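T-cell surface glycoprotein YE1/48 (Mus musculus, PDB 1QO3) acts as an inhibitory receptor on natural killer cells, recognising H-2d alleles through its extracellular C-type lectin-like domain and so preventing cell lysis. Local coordinates at residues M30-W35 with Q122-I127; F60-V65 with M108-T113; S48-D53 with C70-S75. The protein carries 1 engineered substitution. All coordinates share one frame; numbering follows the deposited sequence.

Interaction 1 (M30-W35 with Q122-I127); sequences MDRKTW and QVFICI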
ATOM      1  N   MET C  30     -24.258  15.222   8.831  1.00 23.20           N
ATOM      2  CA  MET C  30     -24.219  15.606   7.424  1.00 25.93           C
ATOM      3  C   MET C  30     -25.070  16.820   7.006  1.00 27.09           C
ATOM      4  O   MET C  30     -24.806  17.414   5.961  1.00 29.60           O
ATOM      5  CB  MET C  30     -24.524  14.389   6.547  1.00 23.39           C
ATOM      6  CG  MET C  30     -23.621  13.175   6.832  1.00 22.64           C
ATOM      7  SD  MET C  30     -21.830  13.501   6.843  1.00 23.02           S
ATOM      8  CE  MET C  30     -21.435  13.424   5.071  1.00 25.71           C
ATOM      9  N   ASP C  31     -26.076  17.192   7.800  1.00 30.03           N
ATOM     10  CA  ASP C  31     -26.893  18.381   7.488  1.00 30.16           C
ATOM     11  C   ASP C  31     -25.999  19.586   7.777  1.00 29.31           C
ATOM     12  O   ASP C  31     -25.847  19.981   8.935  1.00 27.92           O
ATOM     13  CB  ASP C  31     -28.120  18.500   8.409  1.00 34.63           C
ATOM     14  CG  ASP C  31     -29.270  17.589   8.008  1.00 39.01           C
ATOM     15  OD1 ASP C  31     -29.188  16.921   6.951  1.00 41.54           O
ATOM     16  OD2 ASP C  31     -30.269  17.554   8.767  1.00 40.31           O
ATOM     17  N   ARG C  32     -25.409  20.168   6.741  1.00 27.86           N
ATOM     18  CA  ARG C  32     -24.530  21.312   6.920  1.00 27.65           C
ATOM     19  C   ARG C  32     -25.139  22.426   7.772  1.00 26.28           C
ATOM     20  O   ARG C  32     -26.309  22.763   7.631  1.00 27.34           O
ATOM     21  CB  ARG C  32     -24.101  21.847   5.554  1.00 29.64           C
ATOM     22  CG  ARG C  32     -22.985  21.020   4.927  1.00 32.85           C
ATOM     23  CD  ARG C  32     -23.301  20.538   3.514  1.00 35.83           C
ATOM     24  NE  ARG C  32     -23.154  21.557   2.473  1.00 40.19           N
ATOM     25  CZ  ARG C  32     -22.049  22.268   2.245  1.00 42.26           C
ATOM     26  NH1 ARG C  32     -20.964  22.096   2.992  1.00 42.70           N
ATOM     27  NH2 ARG C  32     -22.016  23.135   1.241  1.00 43.33           N
ATOM     28  N   LYS C  33     -24.335  22.986   8.672  1.00 24.92           N
ATOM     29  CA  LYS C  33     -24.804  24.057   9.546  1.00 22.42           C
ATOM     30  C   LYS C  33     -23.728  25.093   9.834  1.00 20.56           C
ATOM     31  O   LYS C  33     -22.544  24.883   9.551  1.00 19.15           O
ATOM     32  CB  LYS C  33     -25.298  23.479  10.873  1.00 24.33           C
ATOM     33  CG  LYS C  33     -26.511  22.577  10.734  1.00 28.92           C
ATOM     34  CD  LYS C  33     -26.774  21.797  12.006  1.00 31.29           C
ATOM     35  CE  LYS C  33     -27.888  20.786  11.801  1.00 35.10           C
ATOM     36  NZ  LYS C  33     -28.022  19.902  12.990  1.00 38.72           N
ATOM     37  N   THR C  34     -24.163  26.213  10.398  1.00 17.82           N
ATOM     38  CA  THR C  34     -23.282  27.300  10.783  1.00 16.14           C
ATOM     39  C   THR C  34     -22.427  26.760  11.928  1.00 16.83           C
ATOM     40  O   THR C  34     -22.775  25.747  12.537  1.00 15.73           O
ATOM     41  CB  THR C  34     -24.104  28.490  11.295  1.00 16.90           C
ATOM     42  OG1 THR C  34     -25.019  28.022  12.293  1.00 16.07           O
ATOM     43  CG2 THR C  34     -24.903  29.138  10.153  1.00 16.34           C
ATOM     44  N   TRP C  35     -21.311  27.417  12.231  1.00 15.47           N
ATOM     45  CA  TRP C  35     -20.477  26.938  13.322  1.00 16.70           C
ATOM     46  C   TRP C  35     -21.291  26.860  14.621  1.00 18.35           C
ATOM     47  O   TRP C  35     -21.323  25.818  15.279  1.00 16.43           O
ATOM     48  CB  TRP C  35     -19.270  27.849  13.539  1.00 14.68           C
ATOM     49  CG  TRP C  35     -18.331  27.331  14.604  1.00 14.09           C
ATOM     50  CD1 TRP C  35     -17.296  26.447  14.437  1.00 14.67           C
ATOM     51  CD2 TRP C  35     -18.365  27.650  16.004  1.00 14.03           C
ATOM     52  NE1 TRP C  35     -16.683  26.199  15.651  1.00 13.79           N
ATOM     53  CE2 TRP C  35     -17.319  26.923  16.626  1.00 14.17           C
ATOM     54  CE3 TRP C  35     -19.177  28.481  16.792  1.00 13.41           C
ATOM     55  CZ2 TRP C  35     -17.065  27.004  18.005  1.00 15.38           C
ATOM     56  CZ3 TRP C  35     -18.924  28.566  18.165  1.00 13.31           C
ATOM     57  CH2 TRP C  35     -17.874  27.828  18.755  1.00 14.66           C
ATOM     58  N   GLN C 122     -20.902  30.314   7.572  1.00 19.02           N
ATOM     59  CA  GLN C 122     -21.004  29.341   6.480  1.00 19.40           C
ATOM     60  C   GLN C 122     -21.436  27.971   7.016  1.00 19.89           C
ATOM     61  O   GLN C 122     -21.262  27.674   8.203  1.00 19.03           O
ATOM     62  CB  GLN C 122     -19.676  29.251   5.711  1.00 19.23           C
ATOM     63  CG  GLN C 122     -19.358  30.538   4.935  1.00 19.54           C
ATOM     64  CD  GLN C 122     -18.027  30.504   4.188  1.00 20.43           C
ATOM     65  OE1 GLN C 122     -16.992  30.138   4.747  1.00 22.52           O
ATOM     66  NE2 GLN C 122     -18.050  30.909   2.923  1.00 19.13           N
ATOM     67  N   VAL C 123     -22.021  27.149   6.147  1.00 19.09           N
ATOM     68  CA  VAL C 123     -22.507  25.844   6.558  1.00 19.18           C
ATOM     69  C   VAL C 123     -21.655  24.679   6.078  1.00 19.61           C
ATOM     70  O   VAL C 123     -21.395  24.523   4.881  1.00 18.90           O
ATOM     71  CB  VAL C 123     -23.990  25.626   6.116  1.00 19.12           C
ATOM     72  CG1 VAL C 123     -24.869  26.701   6.726  1.00 17.29           C
ATOM     73  CG2 VAL C 123     -24.119  25.660   4.596  1.00 22.54           C
ATOM     74  N   PHE C 124     -21.207  23.881   7.045  1.00 17.00           N
ATOM     75  CA  PHE C 124     -20.391  22.704   6.785  1.00 15.81           C
ATOM     76  C   PHE C 124     -20.812  21.591   7.730  1.00 16.23           C
ATOM     77  O   PHE C 124     -21.478  21.837   8.742  1.00 16.10           O
ATOM     78  CB  PHE C 124     -18.906  22.993   7.022  1.00 14.08           C
ATOM     79  CG  PHE C 124     -18.331  24.036   6.107  1.00 16.84           C
ATOM     80  CD1 PHE C 124     -18.496  25.389   6.383  1.00 13.43           C
ATOM     81  CD2 PHE C 124     -17.630  23.661   4.958  1.00 16.02           C
ATOM     82  CE1 PHE C 124     -17.969  26.361   5.522  1.00 17.37           C
ATOM     83  CE2 PHE C 124     -17.097  24.625   4.091  1.00 17.75           C
ATOM     84  CZ  PHE C 124     -17.268  25.982   4.374  1.00 15.15           C
ATOM     85  N   ILE C 125     -20.418  20.366   7.390  1.00 15.26           N
ATOM     86  CA  ILE C 125     -20.688  19.188   8.208  1.00 14.02           C
ATOM     87  C   ILE C 125     -20.214  19.490   9.633  1.00 14.48           C
ATOM     88  O   ILE C 125     -19.292  20.288   9.818  1.00 12.67           O
ATOM     89  CB  ILE C 125     -19.878  17.983   7.674  1.00 14.77           C
ATOM     90  CG1 ILE C 125     -20.427  17.548   6.310  1.00 15.93           C
ATOM     91  CG2 ILE C 125     -19.884  16.850   8.681  1.00 12.44           C
ATOM     92  CD1 ILE C 125     -19.500  16.595   5.558  1.00 16.40           C
ATOM     93  N   CYS C 126     -20.840  18.871  10.632  1.00 13.58           N
ATOM     94  CA  CYS C 126     -20.421  19.070  12.022  1.00 13.64           C
ATOM     95  C   CYS C 126     -19.746  17.813  12.540  1.00 14.25           C
ATOM     96  O   CYS C 126     -20.235  16.714  12.285  1.00 15.56           O
ATOM     97  CB  CYS C 126     -21.605  19.283  12.958  1.00 13.68           C
ATOM     98  SG  CYS C 126     -22.870  20.495  12.525  1.00 16.54           S
ATOM     99  N   ILE C 127     -18.638  17.951  13.263  1.00 13.32           N
ATOM    100  CA  ILE C 127     -18.026  16.774  13.861  1.00 14.31           C
ATOM    101  C   ILE C 127     -18.278  16.892  15.369  1.00 15.30           C
ATOM    102  O   ILE C 127     -17.766  17.808  16.016  1.00 14.99           O
ATOM    103  CB  ILE C 127     -16.499  16.678  13.639  1.00 14.16           C
ATOM    104  CG1 ILE C 127     -16.165  16.639  12.150  1.00 10.83           C
ATOM    105  CG2 ILE C 127     -15.978  15.393  14.284  1.00 12.60           C
ATOM    106  CD1 ILE C 127     -14.664  16.515  11.884  1.00 11.87           C
TER
HETATM  107  O   HOH W   1     -19.175  20.306   4.712  1.00 17.67           O

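Interaction 2 (F60-V65 with M108-T113); sequences FLQLVV and MLLSKT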
ATOM      1  N   PHE C  60      -4.701  10.567  12.779  1.00 11.45           N
ATOM      2  CA  PHE C  60      -5.644   9.531  12.429  1.00 12.09           C
ATOM      3  C   PHE C  60      -6.878  10.089  11.735  1.00 12.22           C
ATOM      4  O   PHE C  60      -7.298   9.569  10.704  1.00 10.15           O
ATOM      5  CB  PHE C  60      -6.107   8.747  13.651  1.00 12.63           C
ATOM      6  CG  PHE C  60      -7.261   7.852  13.351  1.00 13.81           C
ATOM      7  CD1 PHE C  60      -7.068   6.665  12.651  1.00 14.26           C
ATOM      8  CD2 PHE C  60      -8.560   8.260  13.634  1.00 13.02           C
ATOM      9  CE1 PHE C  60      -8.154   5.901  12.227  1.00 13.95           C
ATOM     10  CE2 PHE C  60      -9.648   7.507  13.215  1.00 11.07           C
ATOM     11  CZ  PHE C  60      -9.447   6.328  12.510  1.00 13.15           C
ATOM     12  N   LEU C  61      -7.464  11.141  12.307  1.00 12.19           N
ATOM     13  CA  LEU C  61      -8.681  11.743  11.747  1.00 13.67           C
ATOM     14  C   LEU C  61      -8.585  12.157  10.277  1.00 14.31           C
ATOM     15  O   LEU C  61      -9.583  12.112   9.549  1.00 13.40           O
ATOM     16  CB  LEU C  61      -9.117  12.969  12.572  1.00 12.22           C
ATOM     17  CG  LEU C  61      -9.742  12.771  13.962  1.00 11.90           C
ATOM     18  CD1 LEU C  61      -9.940  14.132  14.635  1.00  9.43           C
ATOM     19  CD2 LEU C  61     -11.086  12.039  13.824  1.00 11.45           C
ATOM     20  N   GLN C  62      -7.401  12.568   9.835  1.00 13.42           N
ATOM     21  CA  GLN C  62      -7.263  12.998   8.454  1.00 16.79           C
ATOM     22  C   GLN C  62      -7.241  11.844   7.465  1.00 17.22           C
ATOM     23  O   GLN C  62      -7.319  12.052   6.257  1.00 16.77           O
ATOM     24  CB  GLN C  62      -6.040  13.909   8.297  1.00 18.40           C
ATOM     25  CG  GLN C  62      -6.297  15.271   8.946  1.00 21.98           C
ATOM     26  CD  GLN C  62      -5.168  16.269   8.761  1.00 24.40           C
ATOM     27  OE1 GLN C  62      -4.004  15.981   9.059  1.00 24.00           O
ATOM     28  NE2 GLN C  62      -5.512  17.459   8.279  1.00 24.83           N
ATOM     29  N   LEU C  63      -7.169  10.627   7.997  1.00 16.67           N
ATOM     30  CA  LEU C  63      -7.188   9.429   7.180  1.00 15.87           C
ATOM     31  C   LEU C  63      -8.632   9.105   6.832  1.00 15.64           C
ATOM     32  O   LEU C  63      -8.896   8.432   5.834  1.00 15.61           O
ATOM     33  CB  LEU C  63      -6.609   8.236   7.944  1.00 15.21           C
ATOM     34  CG  LEU C  63      -5.154   8.304   8.411  1.00 17.00           C
ATOM     35  CD1 LEU C  63      -4.821   7.031   9.167  1.00 13.42           C
ATOM     36  CD2 LEU C  63      -4.222   8.489   7.216  1.00 12.22           C
ATOM     37  N   VAL C  64      -9.568   9.582   7.656  1.00 14.75           N
ATOM     38  CA  VAL C  64     -10.982   9.280   7.433  1.00 13.79           C
ATOM     39  C   VAL C  64     -11.957  10.434   7.223  1.00 16.62           C
ATOM     40  O   VAL C  64     -13.060  10.207   6.723  1.00 19.11           O
ATOM     41  CB  VAL C  64     -11.552   8.408   8.574  1.00 13.67           C
ATOM     42  CG1 VAL C  64     -10.705   7.161   8.749  1.00 11.08           C
ATOM     43  CG2 VAL C  64     -11.613   9.207   9.875  1.00 13.25           C
ATOM     44  N   VAL C  65     -11.591  11.657   7.602  1.00 16.91           N
ATOM     45  CA  VAL C  65     -12.509  12.785   7.404  1.00 20.28           C
ATOM     46  C   VAL C  65     -12.537  13.233   5.940  1.00 22.57           C
ATOM     47  O   VAL C  65     -11.529  13.144   5.230  1.00 21.44           O
ATOM     48  CB  VAL C  65     -12.149  14.013   8.285  1.00 20.48           C
ATOM     49  CG1 VAL C  65     -12.156  13.614   9.763  1.00 18.70           C
ATOM     50  CG2 VAL C  65     -10.798  14.588   7.866  1.00 20.51           C
ATOM     51  N   MET C 108     -12.976  27.461  13.098  1.00 19.02           N
ATOM     52  CA  MET C 108     -12.073  26.455  12.547  1.00 18.03           C
ATOM     53  C   MET C 108     -12.710  25.261  11.831  1.00 17.53           C
ATOM     54  O   MET C 108     -13.618  24.607  12.350  1.00 15.73           O
ATOM     55  CB  MET C 108     -11.149  25.944  13.659  1.00 20.17           C
ATOM     56  CG  MET C 108      -9.833  25.386  13.156  1.00 22.57           C
ATOM     57  SD  MET C 108      -8.863  26.631  12.254  1.00 28.53           S
ATOM     58  CE  MET C 108      -8.232  27.605  13.625  1.00 24.75           C
ATOM     59  N   LEU C 109     -12.199  24.981  10.638  1.00 16.96           N
ATOM     60  CA  LEU C 109     -12.659  23.874   9.807  1.00 15.81           C
ATOM     61  C   LEU C 109     -11.600  22.780   9.750  1.00 16.14           C
ATOM     62  O   LEU C 109     -10.404  23.081   9.711  1.00 15.25           O
ATOM     63  CB  LEU C 109     -12.908  24.353   8.376  1.00 14.55           C
ATOM     64  CG  LEU C 109     -14.094  25.270   8.110  1.00 13.61           C
ATOM     65  CD1 LEU C 109     -13.927  25.954   6.762  1.00 12.58           C
ATOM     66  CD2 LEU C 109     -15.373  24.445   8.165  1.00 13.03           C
ATOM     67  N   LEU C 110     -12.038  21.519   9.747  1.00 14.32           N
ATOM     68  CA  LEU C 110     -11.120  20.384   9.634  1.00 14.95           C
ATOM     69  C   LEU C 110     -11.367  19.685   8.304  1.00 16.13           C
ATOM     70  O   LEU C 110     -12.510  19.394   7.934  1.00 16.76           O
ATOM     71  CB  LEU C 110     -11.315  19.356  10.761  1.00 13.43           C
ATOM     72  CG  LEU C 110     -10.558  18.030  10.524  1.00 12.49           C
ATOM     73  CD1 LEU C 110      -9.048  18.245  10.620  1.00 11.27           C
ATOM     74  CD2 LEU C 110     -10.992  16.979  11.527  1.00 10.69           C
ATOM     75  N   SER C 111     -10.293  19.429   7.575  1.00 18.40           N
ATOM     76  CA  SER C 111     -10.397  18.728   6.302  1.00 19.00           C
ATOM     77  C   SER C 111      -9.283  17.694   6.272  1.00 18.88           C
ATOM     78  O   SER C 111      -8.365  17.735   7.086  1.00 17.28           O
ATOM     79  CB  SER C 111     -10.238  19.691   5.124  1.00 18.79           C
ATOM     80  OG  SER C 111      -8.894  20.123   5.004  1.00 20.45           O
ATOM     81  N   LYS C 112      -9.383  16.766   5.327  1.00 21.93           N
ATOM     82  CA  LYS C 112      -8.407  15.702   5.141  1.00 19.78           C
ATOM     83  C   LYS C 112      -6.971  16.218   5.129  1.00 20.69           C
ATOM     84  O   LYS C 112      -6.047  15.542   5.579  1.00 21.20           O
ATOM     85  CB  LYS C 112      -8.700  14.983   3.818  1.00 21.15           C
ATOM     86  CG  LYS C 112      -7.598  14.040   3.339  1.00 25.49           C
ATOM     87  CD  LYS C 112      -7.987  13.354   2.035  1.00 26.12           C
ATOM     88  CE  LYS C 112      -6.884  12.418   1.561  1.00 29.58           C
ATOM     89  NZ  LYS C 112      -7.267  11.616   0.354  1.00 29.07           N
ATOM     90  N   THR C 113      -6.786  17.428   4.627  1.00 22.14           N
ATOM     91  CA  THR C 113      -5.449  17.990   4.515  1.00 23.20           C
ATOM     92  C   THR C 113      -5.216  19.275   5.287  1.00 23.79           C
ATOM     93  O   THR C 113      -4.086  19.754   5.363  1.00 23.44           O
ATOM     94  CB  THR C 113      -5.109  18.265   3.026  1.00 23.08           C
ATOM     95  OG1 THR C 113      -6.124  19.108   2.448  1.00 20.41           O
ATOM     96  CG2 THR C 113      -5.030  16.957   2.243  1.00 22.56           C
TER
HETATM   97  O   HOH W   2      -3.265  19.776   8.116  1.00 28.03           O

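Interaction 3 (S48-D53 with C70-S75); sequences SLLKID and CWVGLS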
ATOM      1  N   SER C  48     -20.317  17.219  22.159  1.00 20.36           N
ATOM      2  CA  SER C  48     -19.601  18.481  22.082  1.00 18.78           C
ATOM      3  C   SER C  48     -18.895  18.658  20.740  1.00 17.52           C
ATOM      4  O   SER C  48     -18.348  17.699  20.196  1.00 17.34           O
ATOM      5  CB  SER C  48     -18.576  18.539  23.221  1.00 18.12           C
ATOM      6  OG  SER C  48     -17.864  19.756  23.189  1.00 23.22           O
ATOM      7  N   LEU C  49     -18.906  19.878  20.205  1.00 16.14           N
ATOM      8  CA  LEU C  49     -18.237  20.137  18.935  1.00 16.14           C
ATOM      9  C   LEU C  49     -16.782  19.721  19.158  1.00 17.06           C
ATOM     10  O   LEU C  49     -16.112  20.222  20.060  1.00 16.38           O
ATOM     11  CB  LEU C  49     -18.345  21.618  18.562  1.00 15.86           C
ATOM     12  CG  LEU C  49     -18.118  22.033  17.103  1.00 16.56           C
ATOM     13  CD1 LEU C  49     -18.864  21.101  16.150  1.00 14.92           C
ATOM     14  CD2 LEU C  49     -18.595  23.476  16.918  1.00 13.94           C
ATOM     15  N   LEU C  50     -16.307  18.800  18.323  1.00 16.07           N
ATOM     16  CA  LEU C  50     -14.972  18.230  18.445  1.00 15.72           C
ATOM     17  C   LEU C  50     -13.807  19.087  18.894  1.00 17.47           C
ATOM     18  O   LEU C  50     -13.553  20.166  18.357  1.00 18.02           O
ATOM     19  CB  LEU C  50     -14.560  17.544  17.138  1.00 14.63           C
ATOM     20  CG  LEU C  50     -13.191  16.856  17.212  1.00 14.94           C
ATOM     21  CD1 LEU C  50     -13.258  15.717  18.224  1.00 17.21           C
ATOM     22  CD2 LEU C  50     -12.787  16.318  15.849  1.00 14.33           C
ATOM     23  N   LYS C  51     -13.092  18.578  19.890  1.00 18.12           N
ATOM     24  CA  LYS C  51     -11.885  19.219  20.376  1.00 18.64           C
ATOM     25  C   LYS C  51     -10.777  18.214  20.068  1.00 18.23           C
ATOM     26  O   LYS C  51     -10.827  17.074  20.533  1.00 17.03           O
ATOM     27  CB  LYS C  51     -11.937  19.458  21.883  1.00 19.36           C
ATOM     28  CG  LYS C  51     -10.634  20.041  22.407  1.00 20.88           C
ATOM     29  CD  LYS C  51     -10.668  20.309  23.898  1.00 23.35           C
ATOM     30  CE  LYS C  51      -9.373  20.968  24.361  1.00 23.07           C
ATOM     31  NZ  LYS C  51      -9.422  21.297  25.817  1.00 25.14           N
ATOM     32  N   ILE C  52      -9.799  18.614  19.265  1.00 17.76           N
ATOM     33  CA  ILE C  52      -8.699  17.716  18.929  1.00 19.67           C
ATOM     34  C   ILE C  52      -7.674  17.806  20.064  1.00 21.58           C
ATOM     35  O   ILE C  52      -7.126  18.873  20.339  1.00 22.44           O
ATOM     36  CB  ILE C  52      -8.099  18.097  17.564  1.00 20.15           C
ATOM     37  CG1 ILE C  52      -9.207  18.014  16.502  1.00 19.14           C
ATOM     38  CG2 ILE C  52      -6.949  17.145  17.203  1.00 19.09           C
ATOM     39  CD1 ILE C  52      -8.790  18.449  15.102  1.00 21.75           C
ATOM     40  N   ASP C  53      -7.436  16.679  20.731  1.00 21.41           N
ATOM     41  CA  ASP C  53      -6.544  16.639  21.886  1.00 22.44           C
ATOM     42  C   ASP C  53      -5.037  16.536  21.665  1.00 22.73           C
ATOM     43  O   ASP C  53      -4.260  16.946  22.531  1.00 23.81           O
ATOM     44  CB  ASP C  53      -6.994  15.520  22.833  1.00 21.40           C
ATOM     45  CG  ASP C  53      -8.485  15.579  23.135  1.00 24.36           C
ATOM     46  OD1 ASP C  53      -9.000  16.678  23.433  1.00 26.40           O
ATOM     47  OD2 ASP C  53      -9.149  14.524  23.077  1.00 26.11           O
ATOM     48  N   CYS C  70     -15.121  20.311   7.636  1.00 18.99           N
ATOM     49  CA  CYS C  70     -16.086  20.053   8.697  1.00 15.91           C
ATOM     50  C   CYS C  70     -15.801  21.008   9.854  1.00 13.96           C
ATOM     51  O   CYS C  70     -14.636  21.209  10.228  1.00 11.23           O
ATOM     52  CB  CYS C  70     -15.943  18.618   9.221  1.00 15.03           C
ATOM     53  SG  CYS C  70     -16.104  17.317   7.988  1.00 20.74           S
ATOM     54  N   TRP C  71     -16.853  21.588  10.419  1.00 11.42           N
ATOM     55  CA  TRP C  71     -16.705  22.485  11.568  1.00 12.40           C
ATOM     56  C   TRP C  71     -16.204  21.692  12.789  1.00 12.48           C
ATOM     57  O   TRP C  71     -16.669  20.575  13.043  1.00 12.56           O
ATOM     58  CB  TRP C  71     -18.059  23.127  11.911  1.00 12.78           C
ATOM     59  CG  TRP C  71     -18.449  24.321  11.063  1.00 12.97           C
ATOM     60  CD1 TRP C  71     -19.677  24.568  10.516  1.00 13.09           C
ATOM     61  CD2 TRP C  71     -17.633  25.457  10.743  1.00 12.99           C
ATOM     62  NE1 TRP C  71     -19.680  25.788   9.879  1.00 12.85           N
ATOM     63  CE2 TRP C  71     -18.439  26.355  10.003  1.00 13.95           C
ATOM     64  CE3 TRP C  71     -16.301  25.806  11.011  1.00 15.45           C
ATOM     65  CZ2 TRP C  71     -17.956  27.579   9.524  1.00 14.98           C
ATOM     66  CZ3 TRP C  71     -15.816  27.022  10.537  1.00 16.57           C
ATOM     67  CH2 TRP C  71     -16.647  27.897   9.799  1.00 18.00           C
ATOM     68  N   VAL C  72     -15.238  22.253  13.518  1.00 12.63           N
ATOM     69  CA  VAL C  72     -14.714  21.628  14.733  1.00 13.74           C
ATOM     70  C   VAL C  72     -14.832  22.638  15.878  1.00 14.15           C
ATOM     71  O   VAL C  72     -15.073  23.820  15.638  1.00 13.37           O
ATOM     72  CB  VAL C  72     -13.236  21.146  14.577  1.00 16.05           C
ATOM     73  CG1 VAL C  72     -13.198  19.883  13.732  1.00 15.43           C
ATOM     74  CG2 VAL C  72     -12.387  22.224  13.938  1.00 17.34           C
ATOM     75  N   GLY C  73     -14.680  22.172  17.117  1.00 14.16           N
ATOM     76  CA  GLY C  73     -14.830  23.045  18.273  1.00 15.49           C
ATOM     77  C   GLY C  73     -13.693  23.999  18.603  1.00 18.17           C
ATOM     78  O   GLY C  73     -13.175  23.990  19.715  1.00 18.54           O
ATOM     79  N   LEU C  74     -13.310  24.832  17.644  1.00 18.58           N
ATOM     80  CA  LEU C  74     -12.236  25.798  17.843  1.00 20.24           C
ATOM     81  C   LEU C  74     -12.667  27.097  17.183  1.00 21.98           C
ATOM     82  O   LEU C  74     -12.980  27.122  15.990  1.00 22.48           O
ATOM     83  CB  LEU C  74     -10.941  25.294  17.201  1.00 20.64           C
ATOM     84  CG  LEU C  74      -9.740  26.242  17.251  1.00 22.30           C
ATOM     85  CD1 LEU C  74      -9.367  26.517  18.701  1.00 22.31           C
ATOM     86  CD2 LEU C  74      -8.572  25.627  16.502  1.00 21.90           C
ATOM     87  N   SER C  75     -12.686  28.179  17.951  1.00 24.01           N
ATOM     88  CA  SER C  75     -13.113  29.454  17.407  1.00 26.49           C
ATOM     89  C   SER C  75     -12.343  30.645  17.952  1.00 27.83           C
ATOM     90  O   SER C  75     -11.548  30.526  18.885  1.00 28.02           O
ATOM     91  CB  SER C  75     -14.607  29.646  17.667  1.00 26.58           C
ATOM     92  OG  SER C  75     -14.879  29.642  19.056  1.00 25.18           O
TER

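Interaction 1 (M30-W35 with Q122-I127)
Lys33 and Phe124 make an antiparallel hydrogen-bonded pair: Lys33 N reaches Phe124 O at 3.1 Å, and Phe124 N returns to Lys33 O at 3.0 Å. The first bond is nearly straight, 173° at the hydrogen, although its donor stands above the carbonyl plane. CA-H...O contacts, among them Val123 CA to Lys33 O at 3.1 Å and Thr34 CA to Gln122 O at 3.3 Å, extend the backbone match.

From this pair the two side chains diverge. The extended chain of Lys33 passes alongside the sulfur of Cys126, its CD lying 4.1 Å from Cys126 SG, and carries NZ onward to the hydroxyl of Thr41. The Phe124 ring instead turns toward Trp71, which it meets edge-to-face. Arg32 lies over the backbone of the other segment: its CB abuts Val123 CB, its CG rests 3.6 Å from Phe124 C, and bends farther along the chain bring one guanidinium face over Val123 O. That approach is too poorly angled for a hydrogen bond. A water accepts from Ile125 N at 3.0 Å and, weakly, from Arg32 NH1, linking the two. Met30 leaves its backbone heading away, but bends at chi2 (-51°) and chi3 (-83°) bring its methyl back, placing CE 3.7 Å from Ile125 CD1 with the two side chains side by side.

Two direct backbone bonds give the contact its direction; aliphatic packing and a water bridge that is weak on the Arg32 side add to them. Because Cys126 is also disulfide-bonded to Cys38 of helix 35-44, a covalent tie adjoins this pairing and fastens strand 124-131 to the helix that follows Lys33 and Thr34.

Interaction 2 (F60-V65 with M108-T113)
Gln62 reaches from helix 55-64 across the loop of Ser111, Lys112 and Thr113. Its CB already touches the far segment, 3.2 Å from Lys112 O. CG and CD continue past the same oxygen, the chain staying extended at chi2 (-176°), and the terminal amide thereby arrives beside the backbone of Ser111. There NE2 donates to Ser111 O at 3.1 Å, with 164° at the hydrogen. The donor lies in the carbonyl plane of Ser111, and the acceptor is close to the amide plane of Gln62, so the bond is well aligned at both ends. NE2 also donates to a water 3.2 Å away, which in turn donates to Thr113 O at 2.9 Å. Two bonds from NE2, one of them to a water, probably hold the amide's rotation.

Val65 supplies the apolar half. Its CG2 presses on Lys112 N at 3.6 Å, while its CG1 meets Leu110 CD2 at 4.0 Å, the two side chains crossing at about a right angle. Leu61 CD1 adds a looser touch on Leu110 CD2. Of the Lys112 side chain, the CB-CG base takes part, CG lying 3.5 Å from Gln62 O; beyond the two segments, its NZ forms a salt bridge with an acidic side chain of another protein's chain, and Thr113 OG1 bonds to the backbone of that chain.

The last part of helix 55-64 and Val65 just after it pack against the loop that follows strand 107-110. That strand pairs with strand 70-77, and Leu110 also packs on Val72. On the helix side, Leu61 and Val65 touch Tyr26 and Phe28 of strand 24-30, while Leu63 O accepts a hydrogen bond from Ser67 OG of the second subunit.

Interaction 3 (S48-D53 with C70-S75)
Leu49 and Leu50 pack against Val72 and Gly73, the middle of the Trp-Val-Gly-Leu sequence at 71-74, which corresponds to the WIGL motif of the C-type lectin fold. Gly73 is the centre of an inverse gamma turn where strand 70-77 changes direction, and with no side chain it lets Leu49 O and Leu50 O come close.

One hydrogen bond joins the segments. Gly73 N donates to Leu50 O over a short 2.6 Å, bent to 140° at the hydrogen, its donor tilted 18° from the carbonyl plane. A CA-H...O contact from Gly73 CA to Leu49 O, at 3.6 Å, supplements it.

The apolar contacts come chiefly from Leu49, whose CG lies anti to its own backbone N (chi1 -161°) and is directed at the peptide between Val72 and Gly73. Its CD1 comes 3.8 Å from Trp71 O, and its CD2 comes 3.8 Å from Val72 O. Val72 O also accepts from Trp35 NE1. Leu50 and Val72 run alongside each other in the same direction, Leu50 CD2 4.2 Å from Val72 CG1. The closest approach of the Leu49 side chain is from CG to Gly73 N, 3.4 Å.

Overall arrangement
All three contacts lie within one C-type lectin domain and reach the same mixed sheet, their centres 11 to 14 Å apart. Interaction 3 lies about 3 Å from the centre of the chain, interactions 1 and 2 about 10 Å from it. In sequence, interaction 1 brackets the other two, whose segments alternate: 48-53, 60-65, 70-75, 108-113. Strand 70-77 runs beside 107-110 and parallel to 124-131, so backbone hydrogen bonds probably link interaction 3 to both others: Leu110 N to Cys70 O, and Trp71 N to Ile125 O. Interaction 1 ties an early part of the domain to its last strand, interaction 3 lies at the core, and interaction 2 adjoins the second subunit and the partner protein.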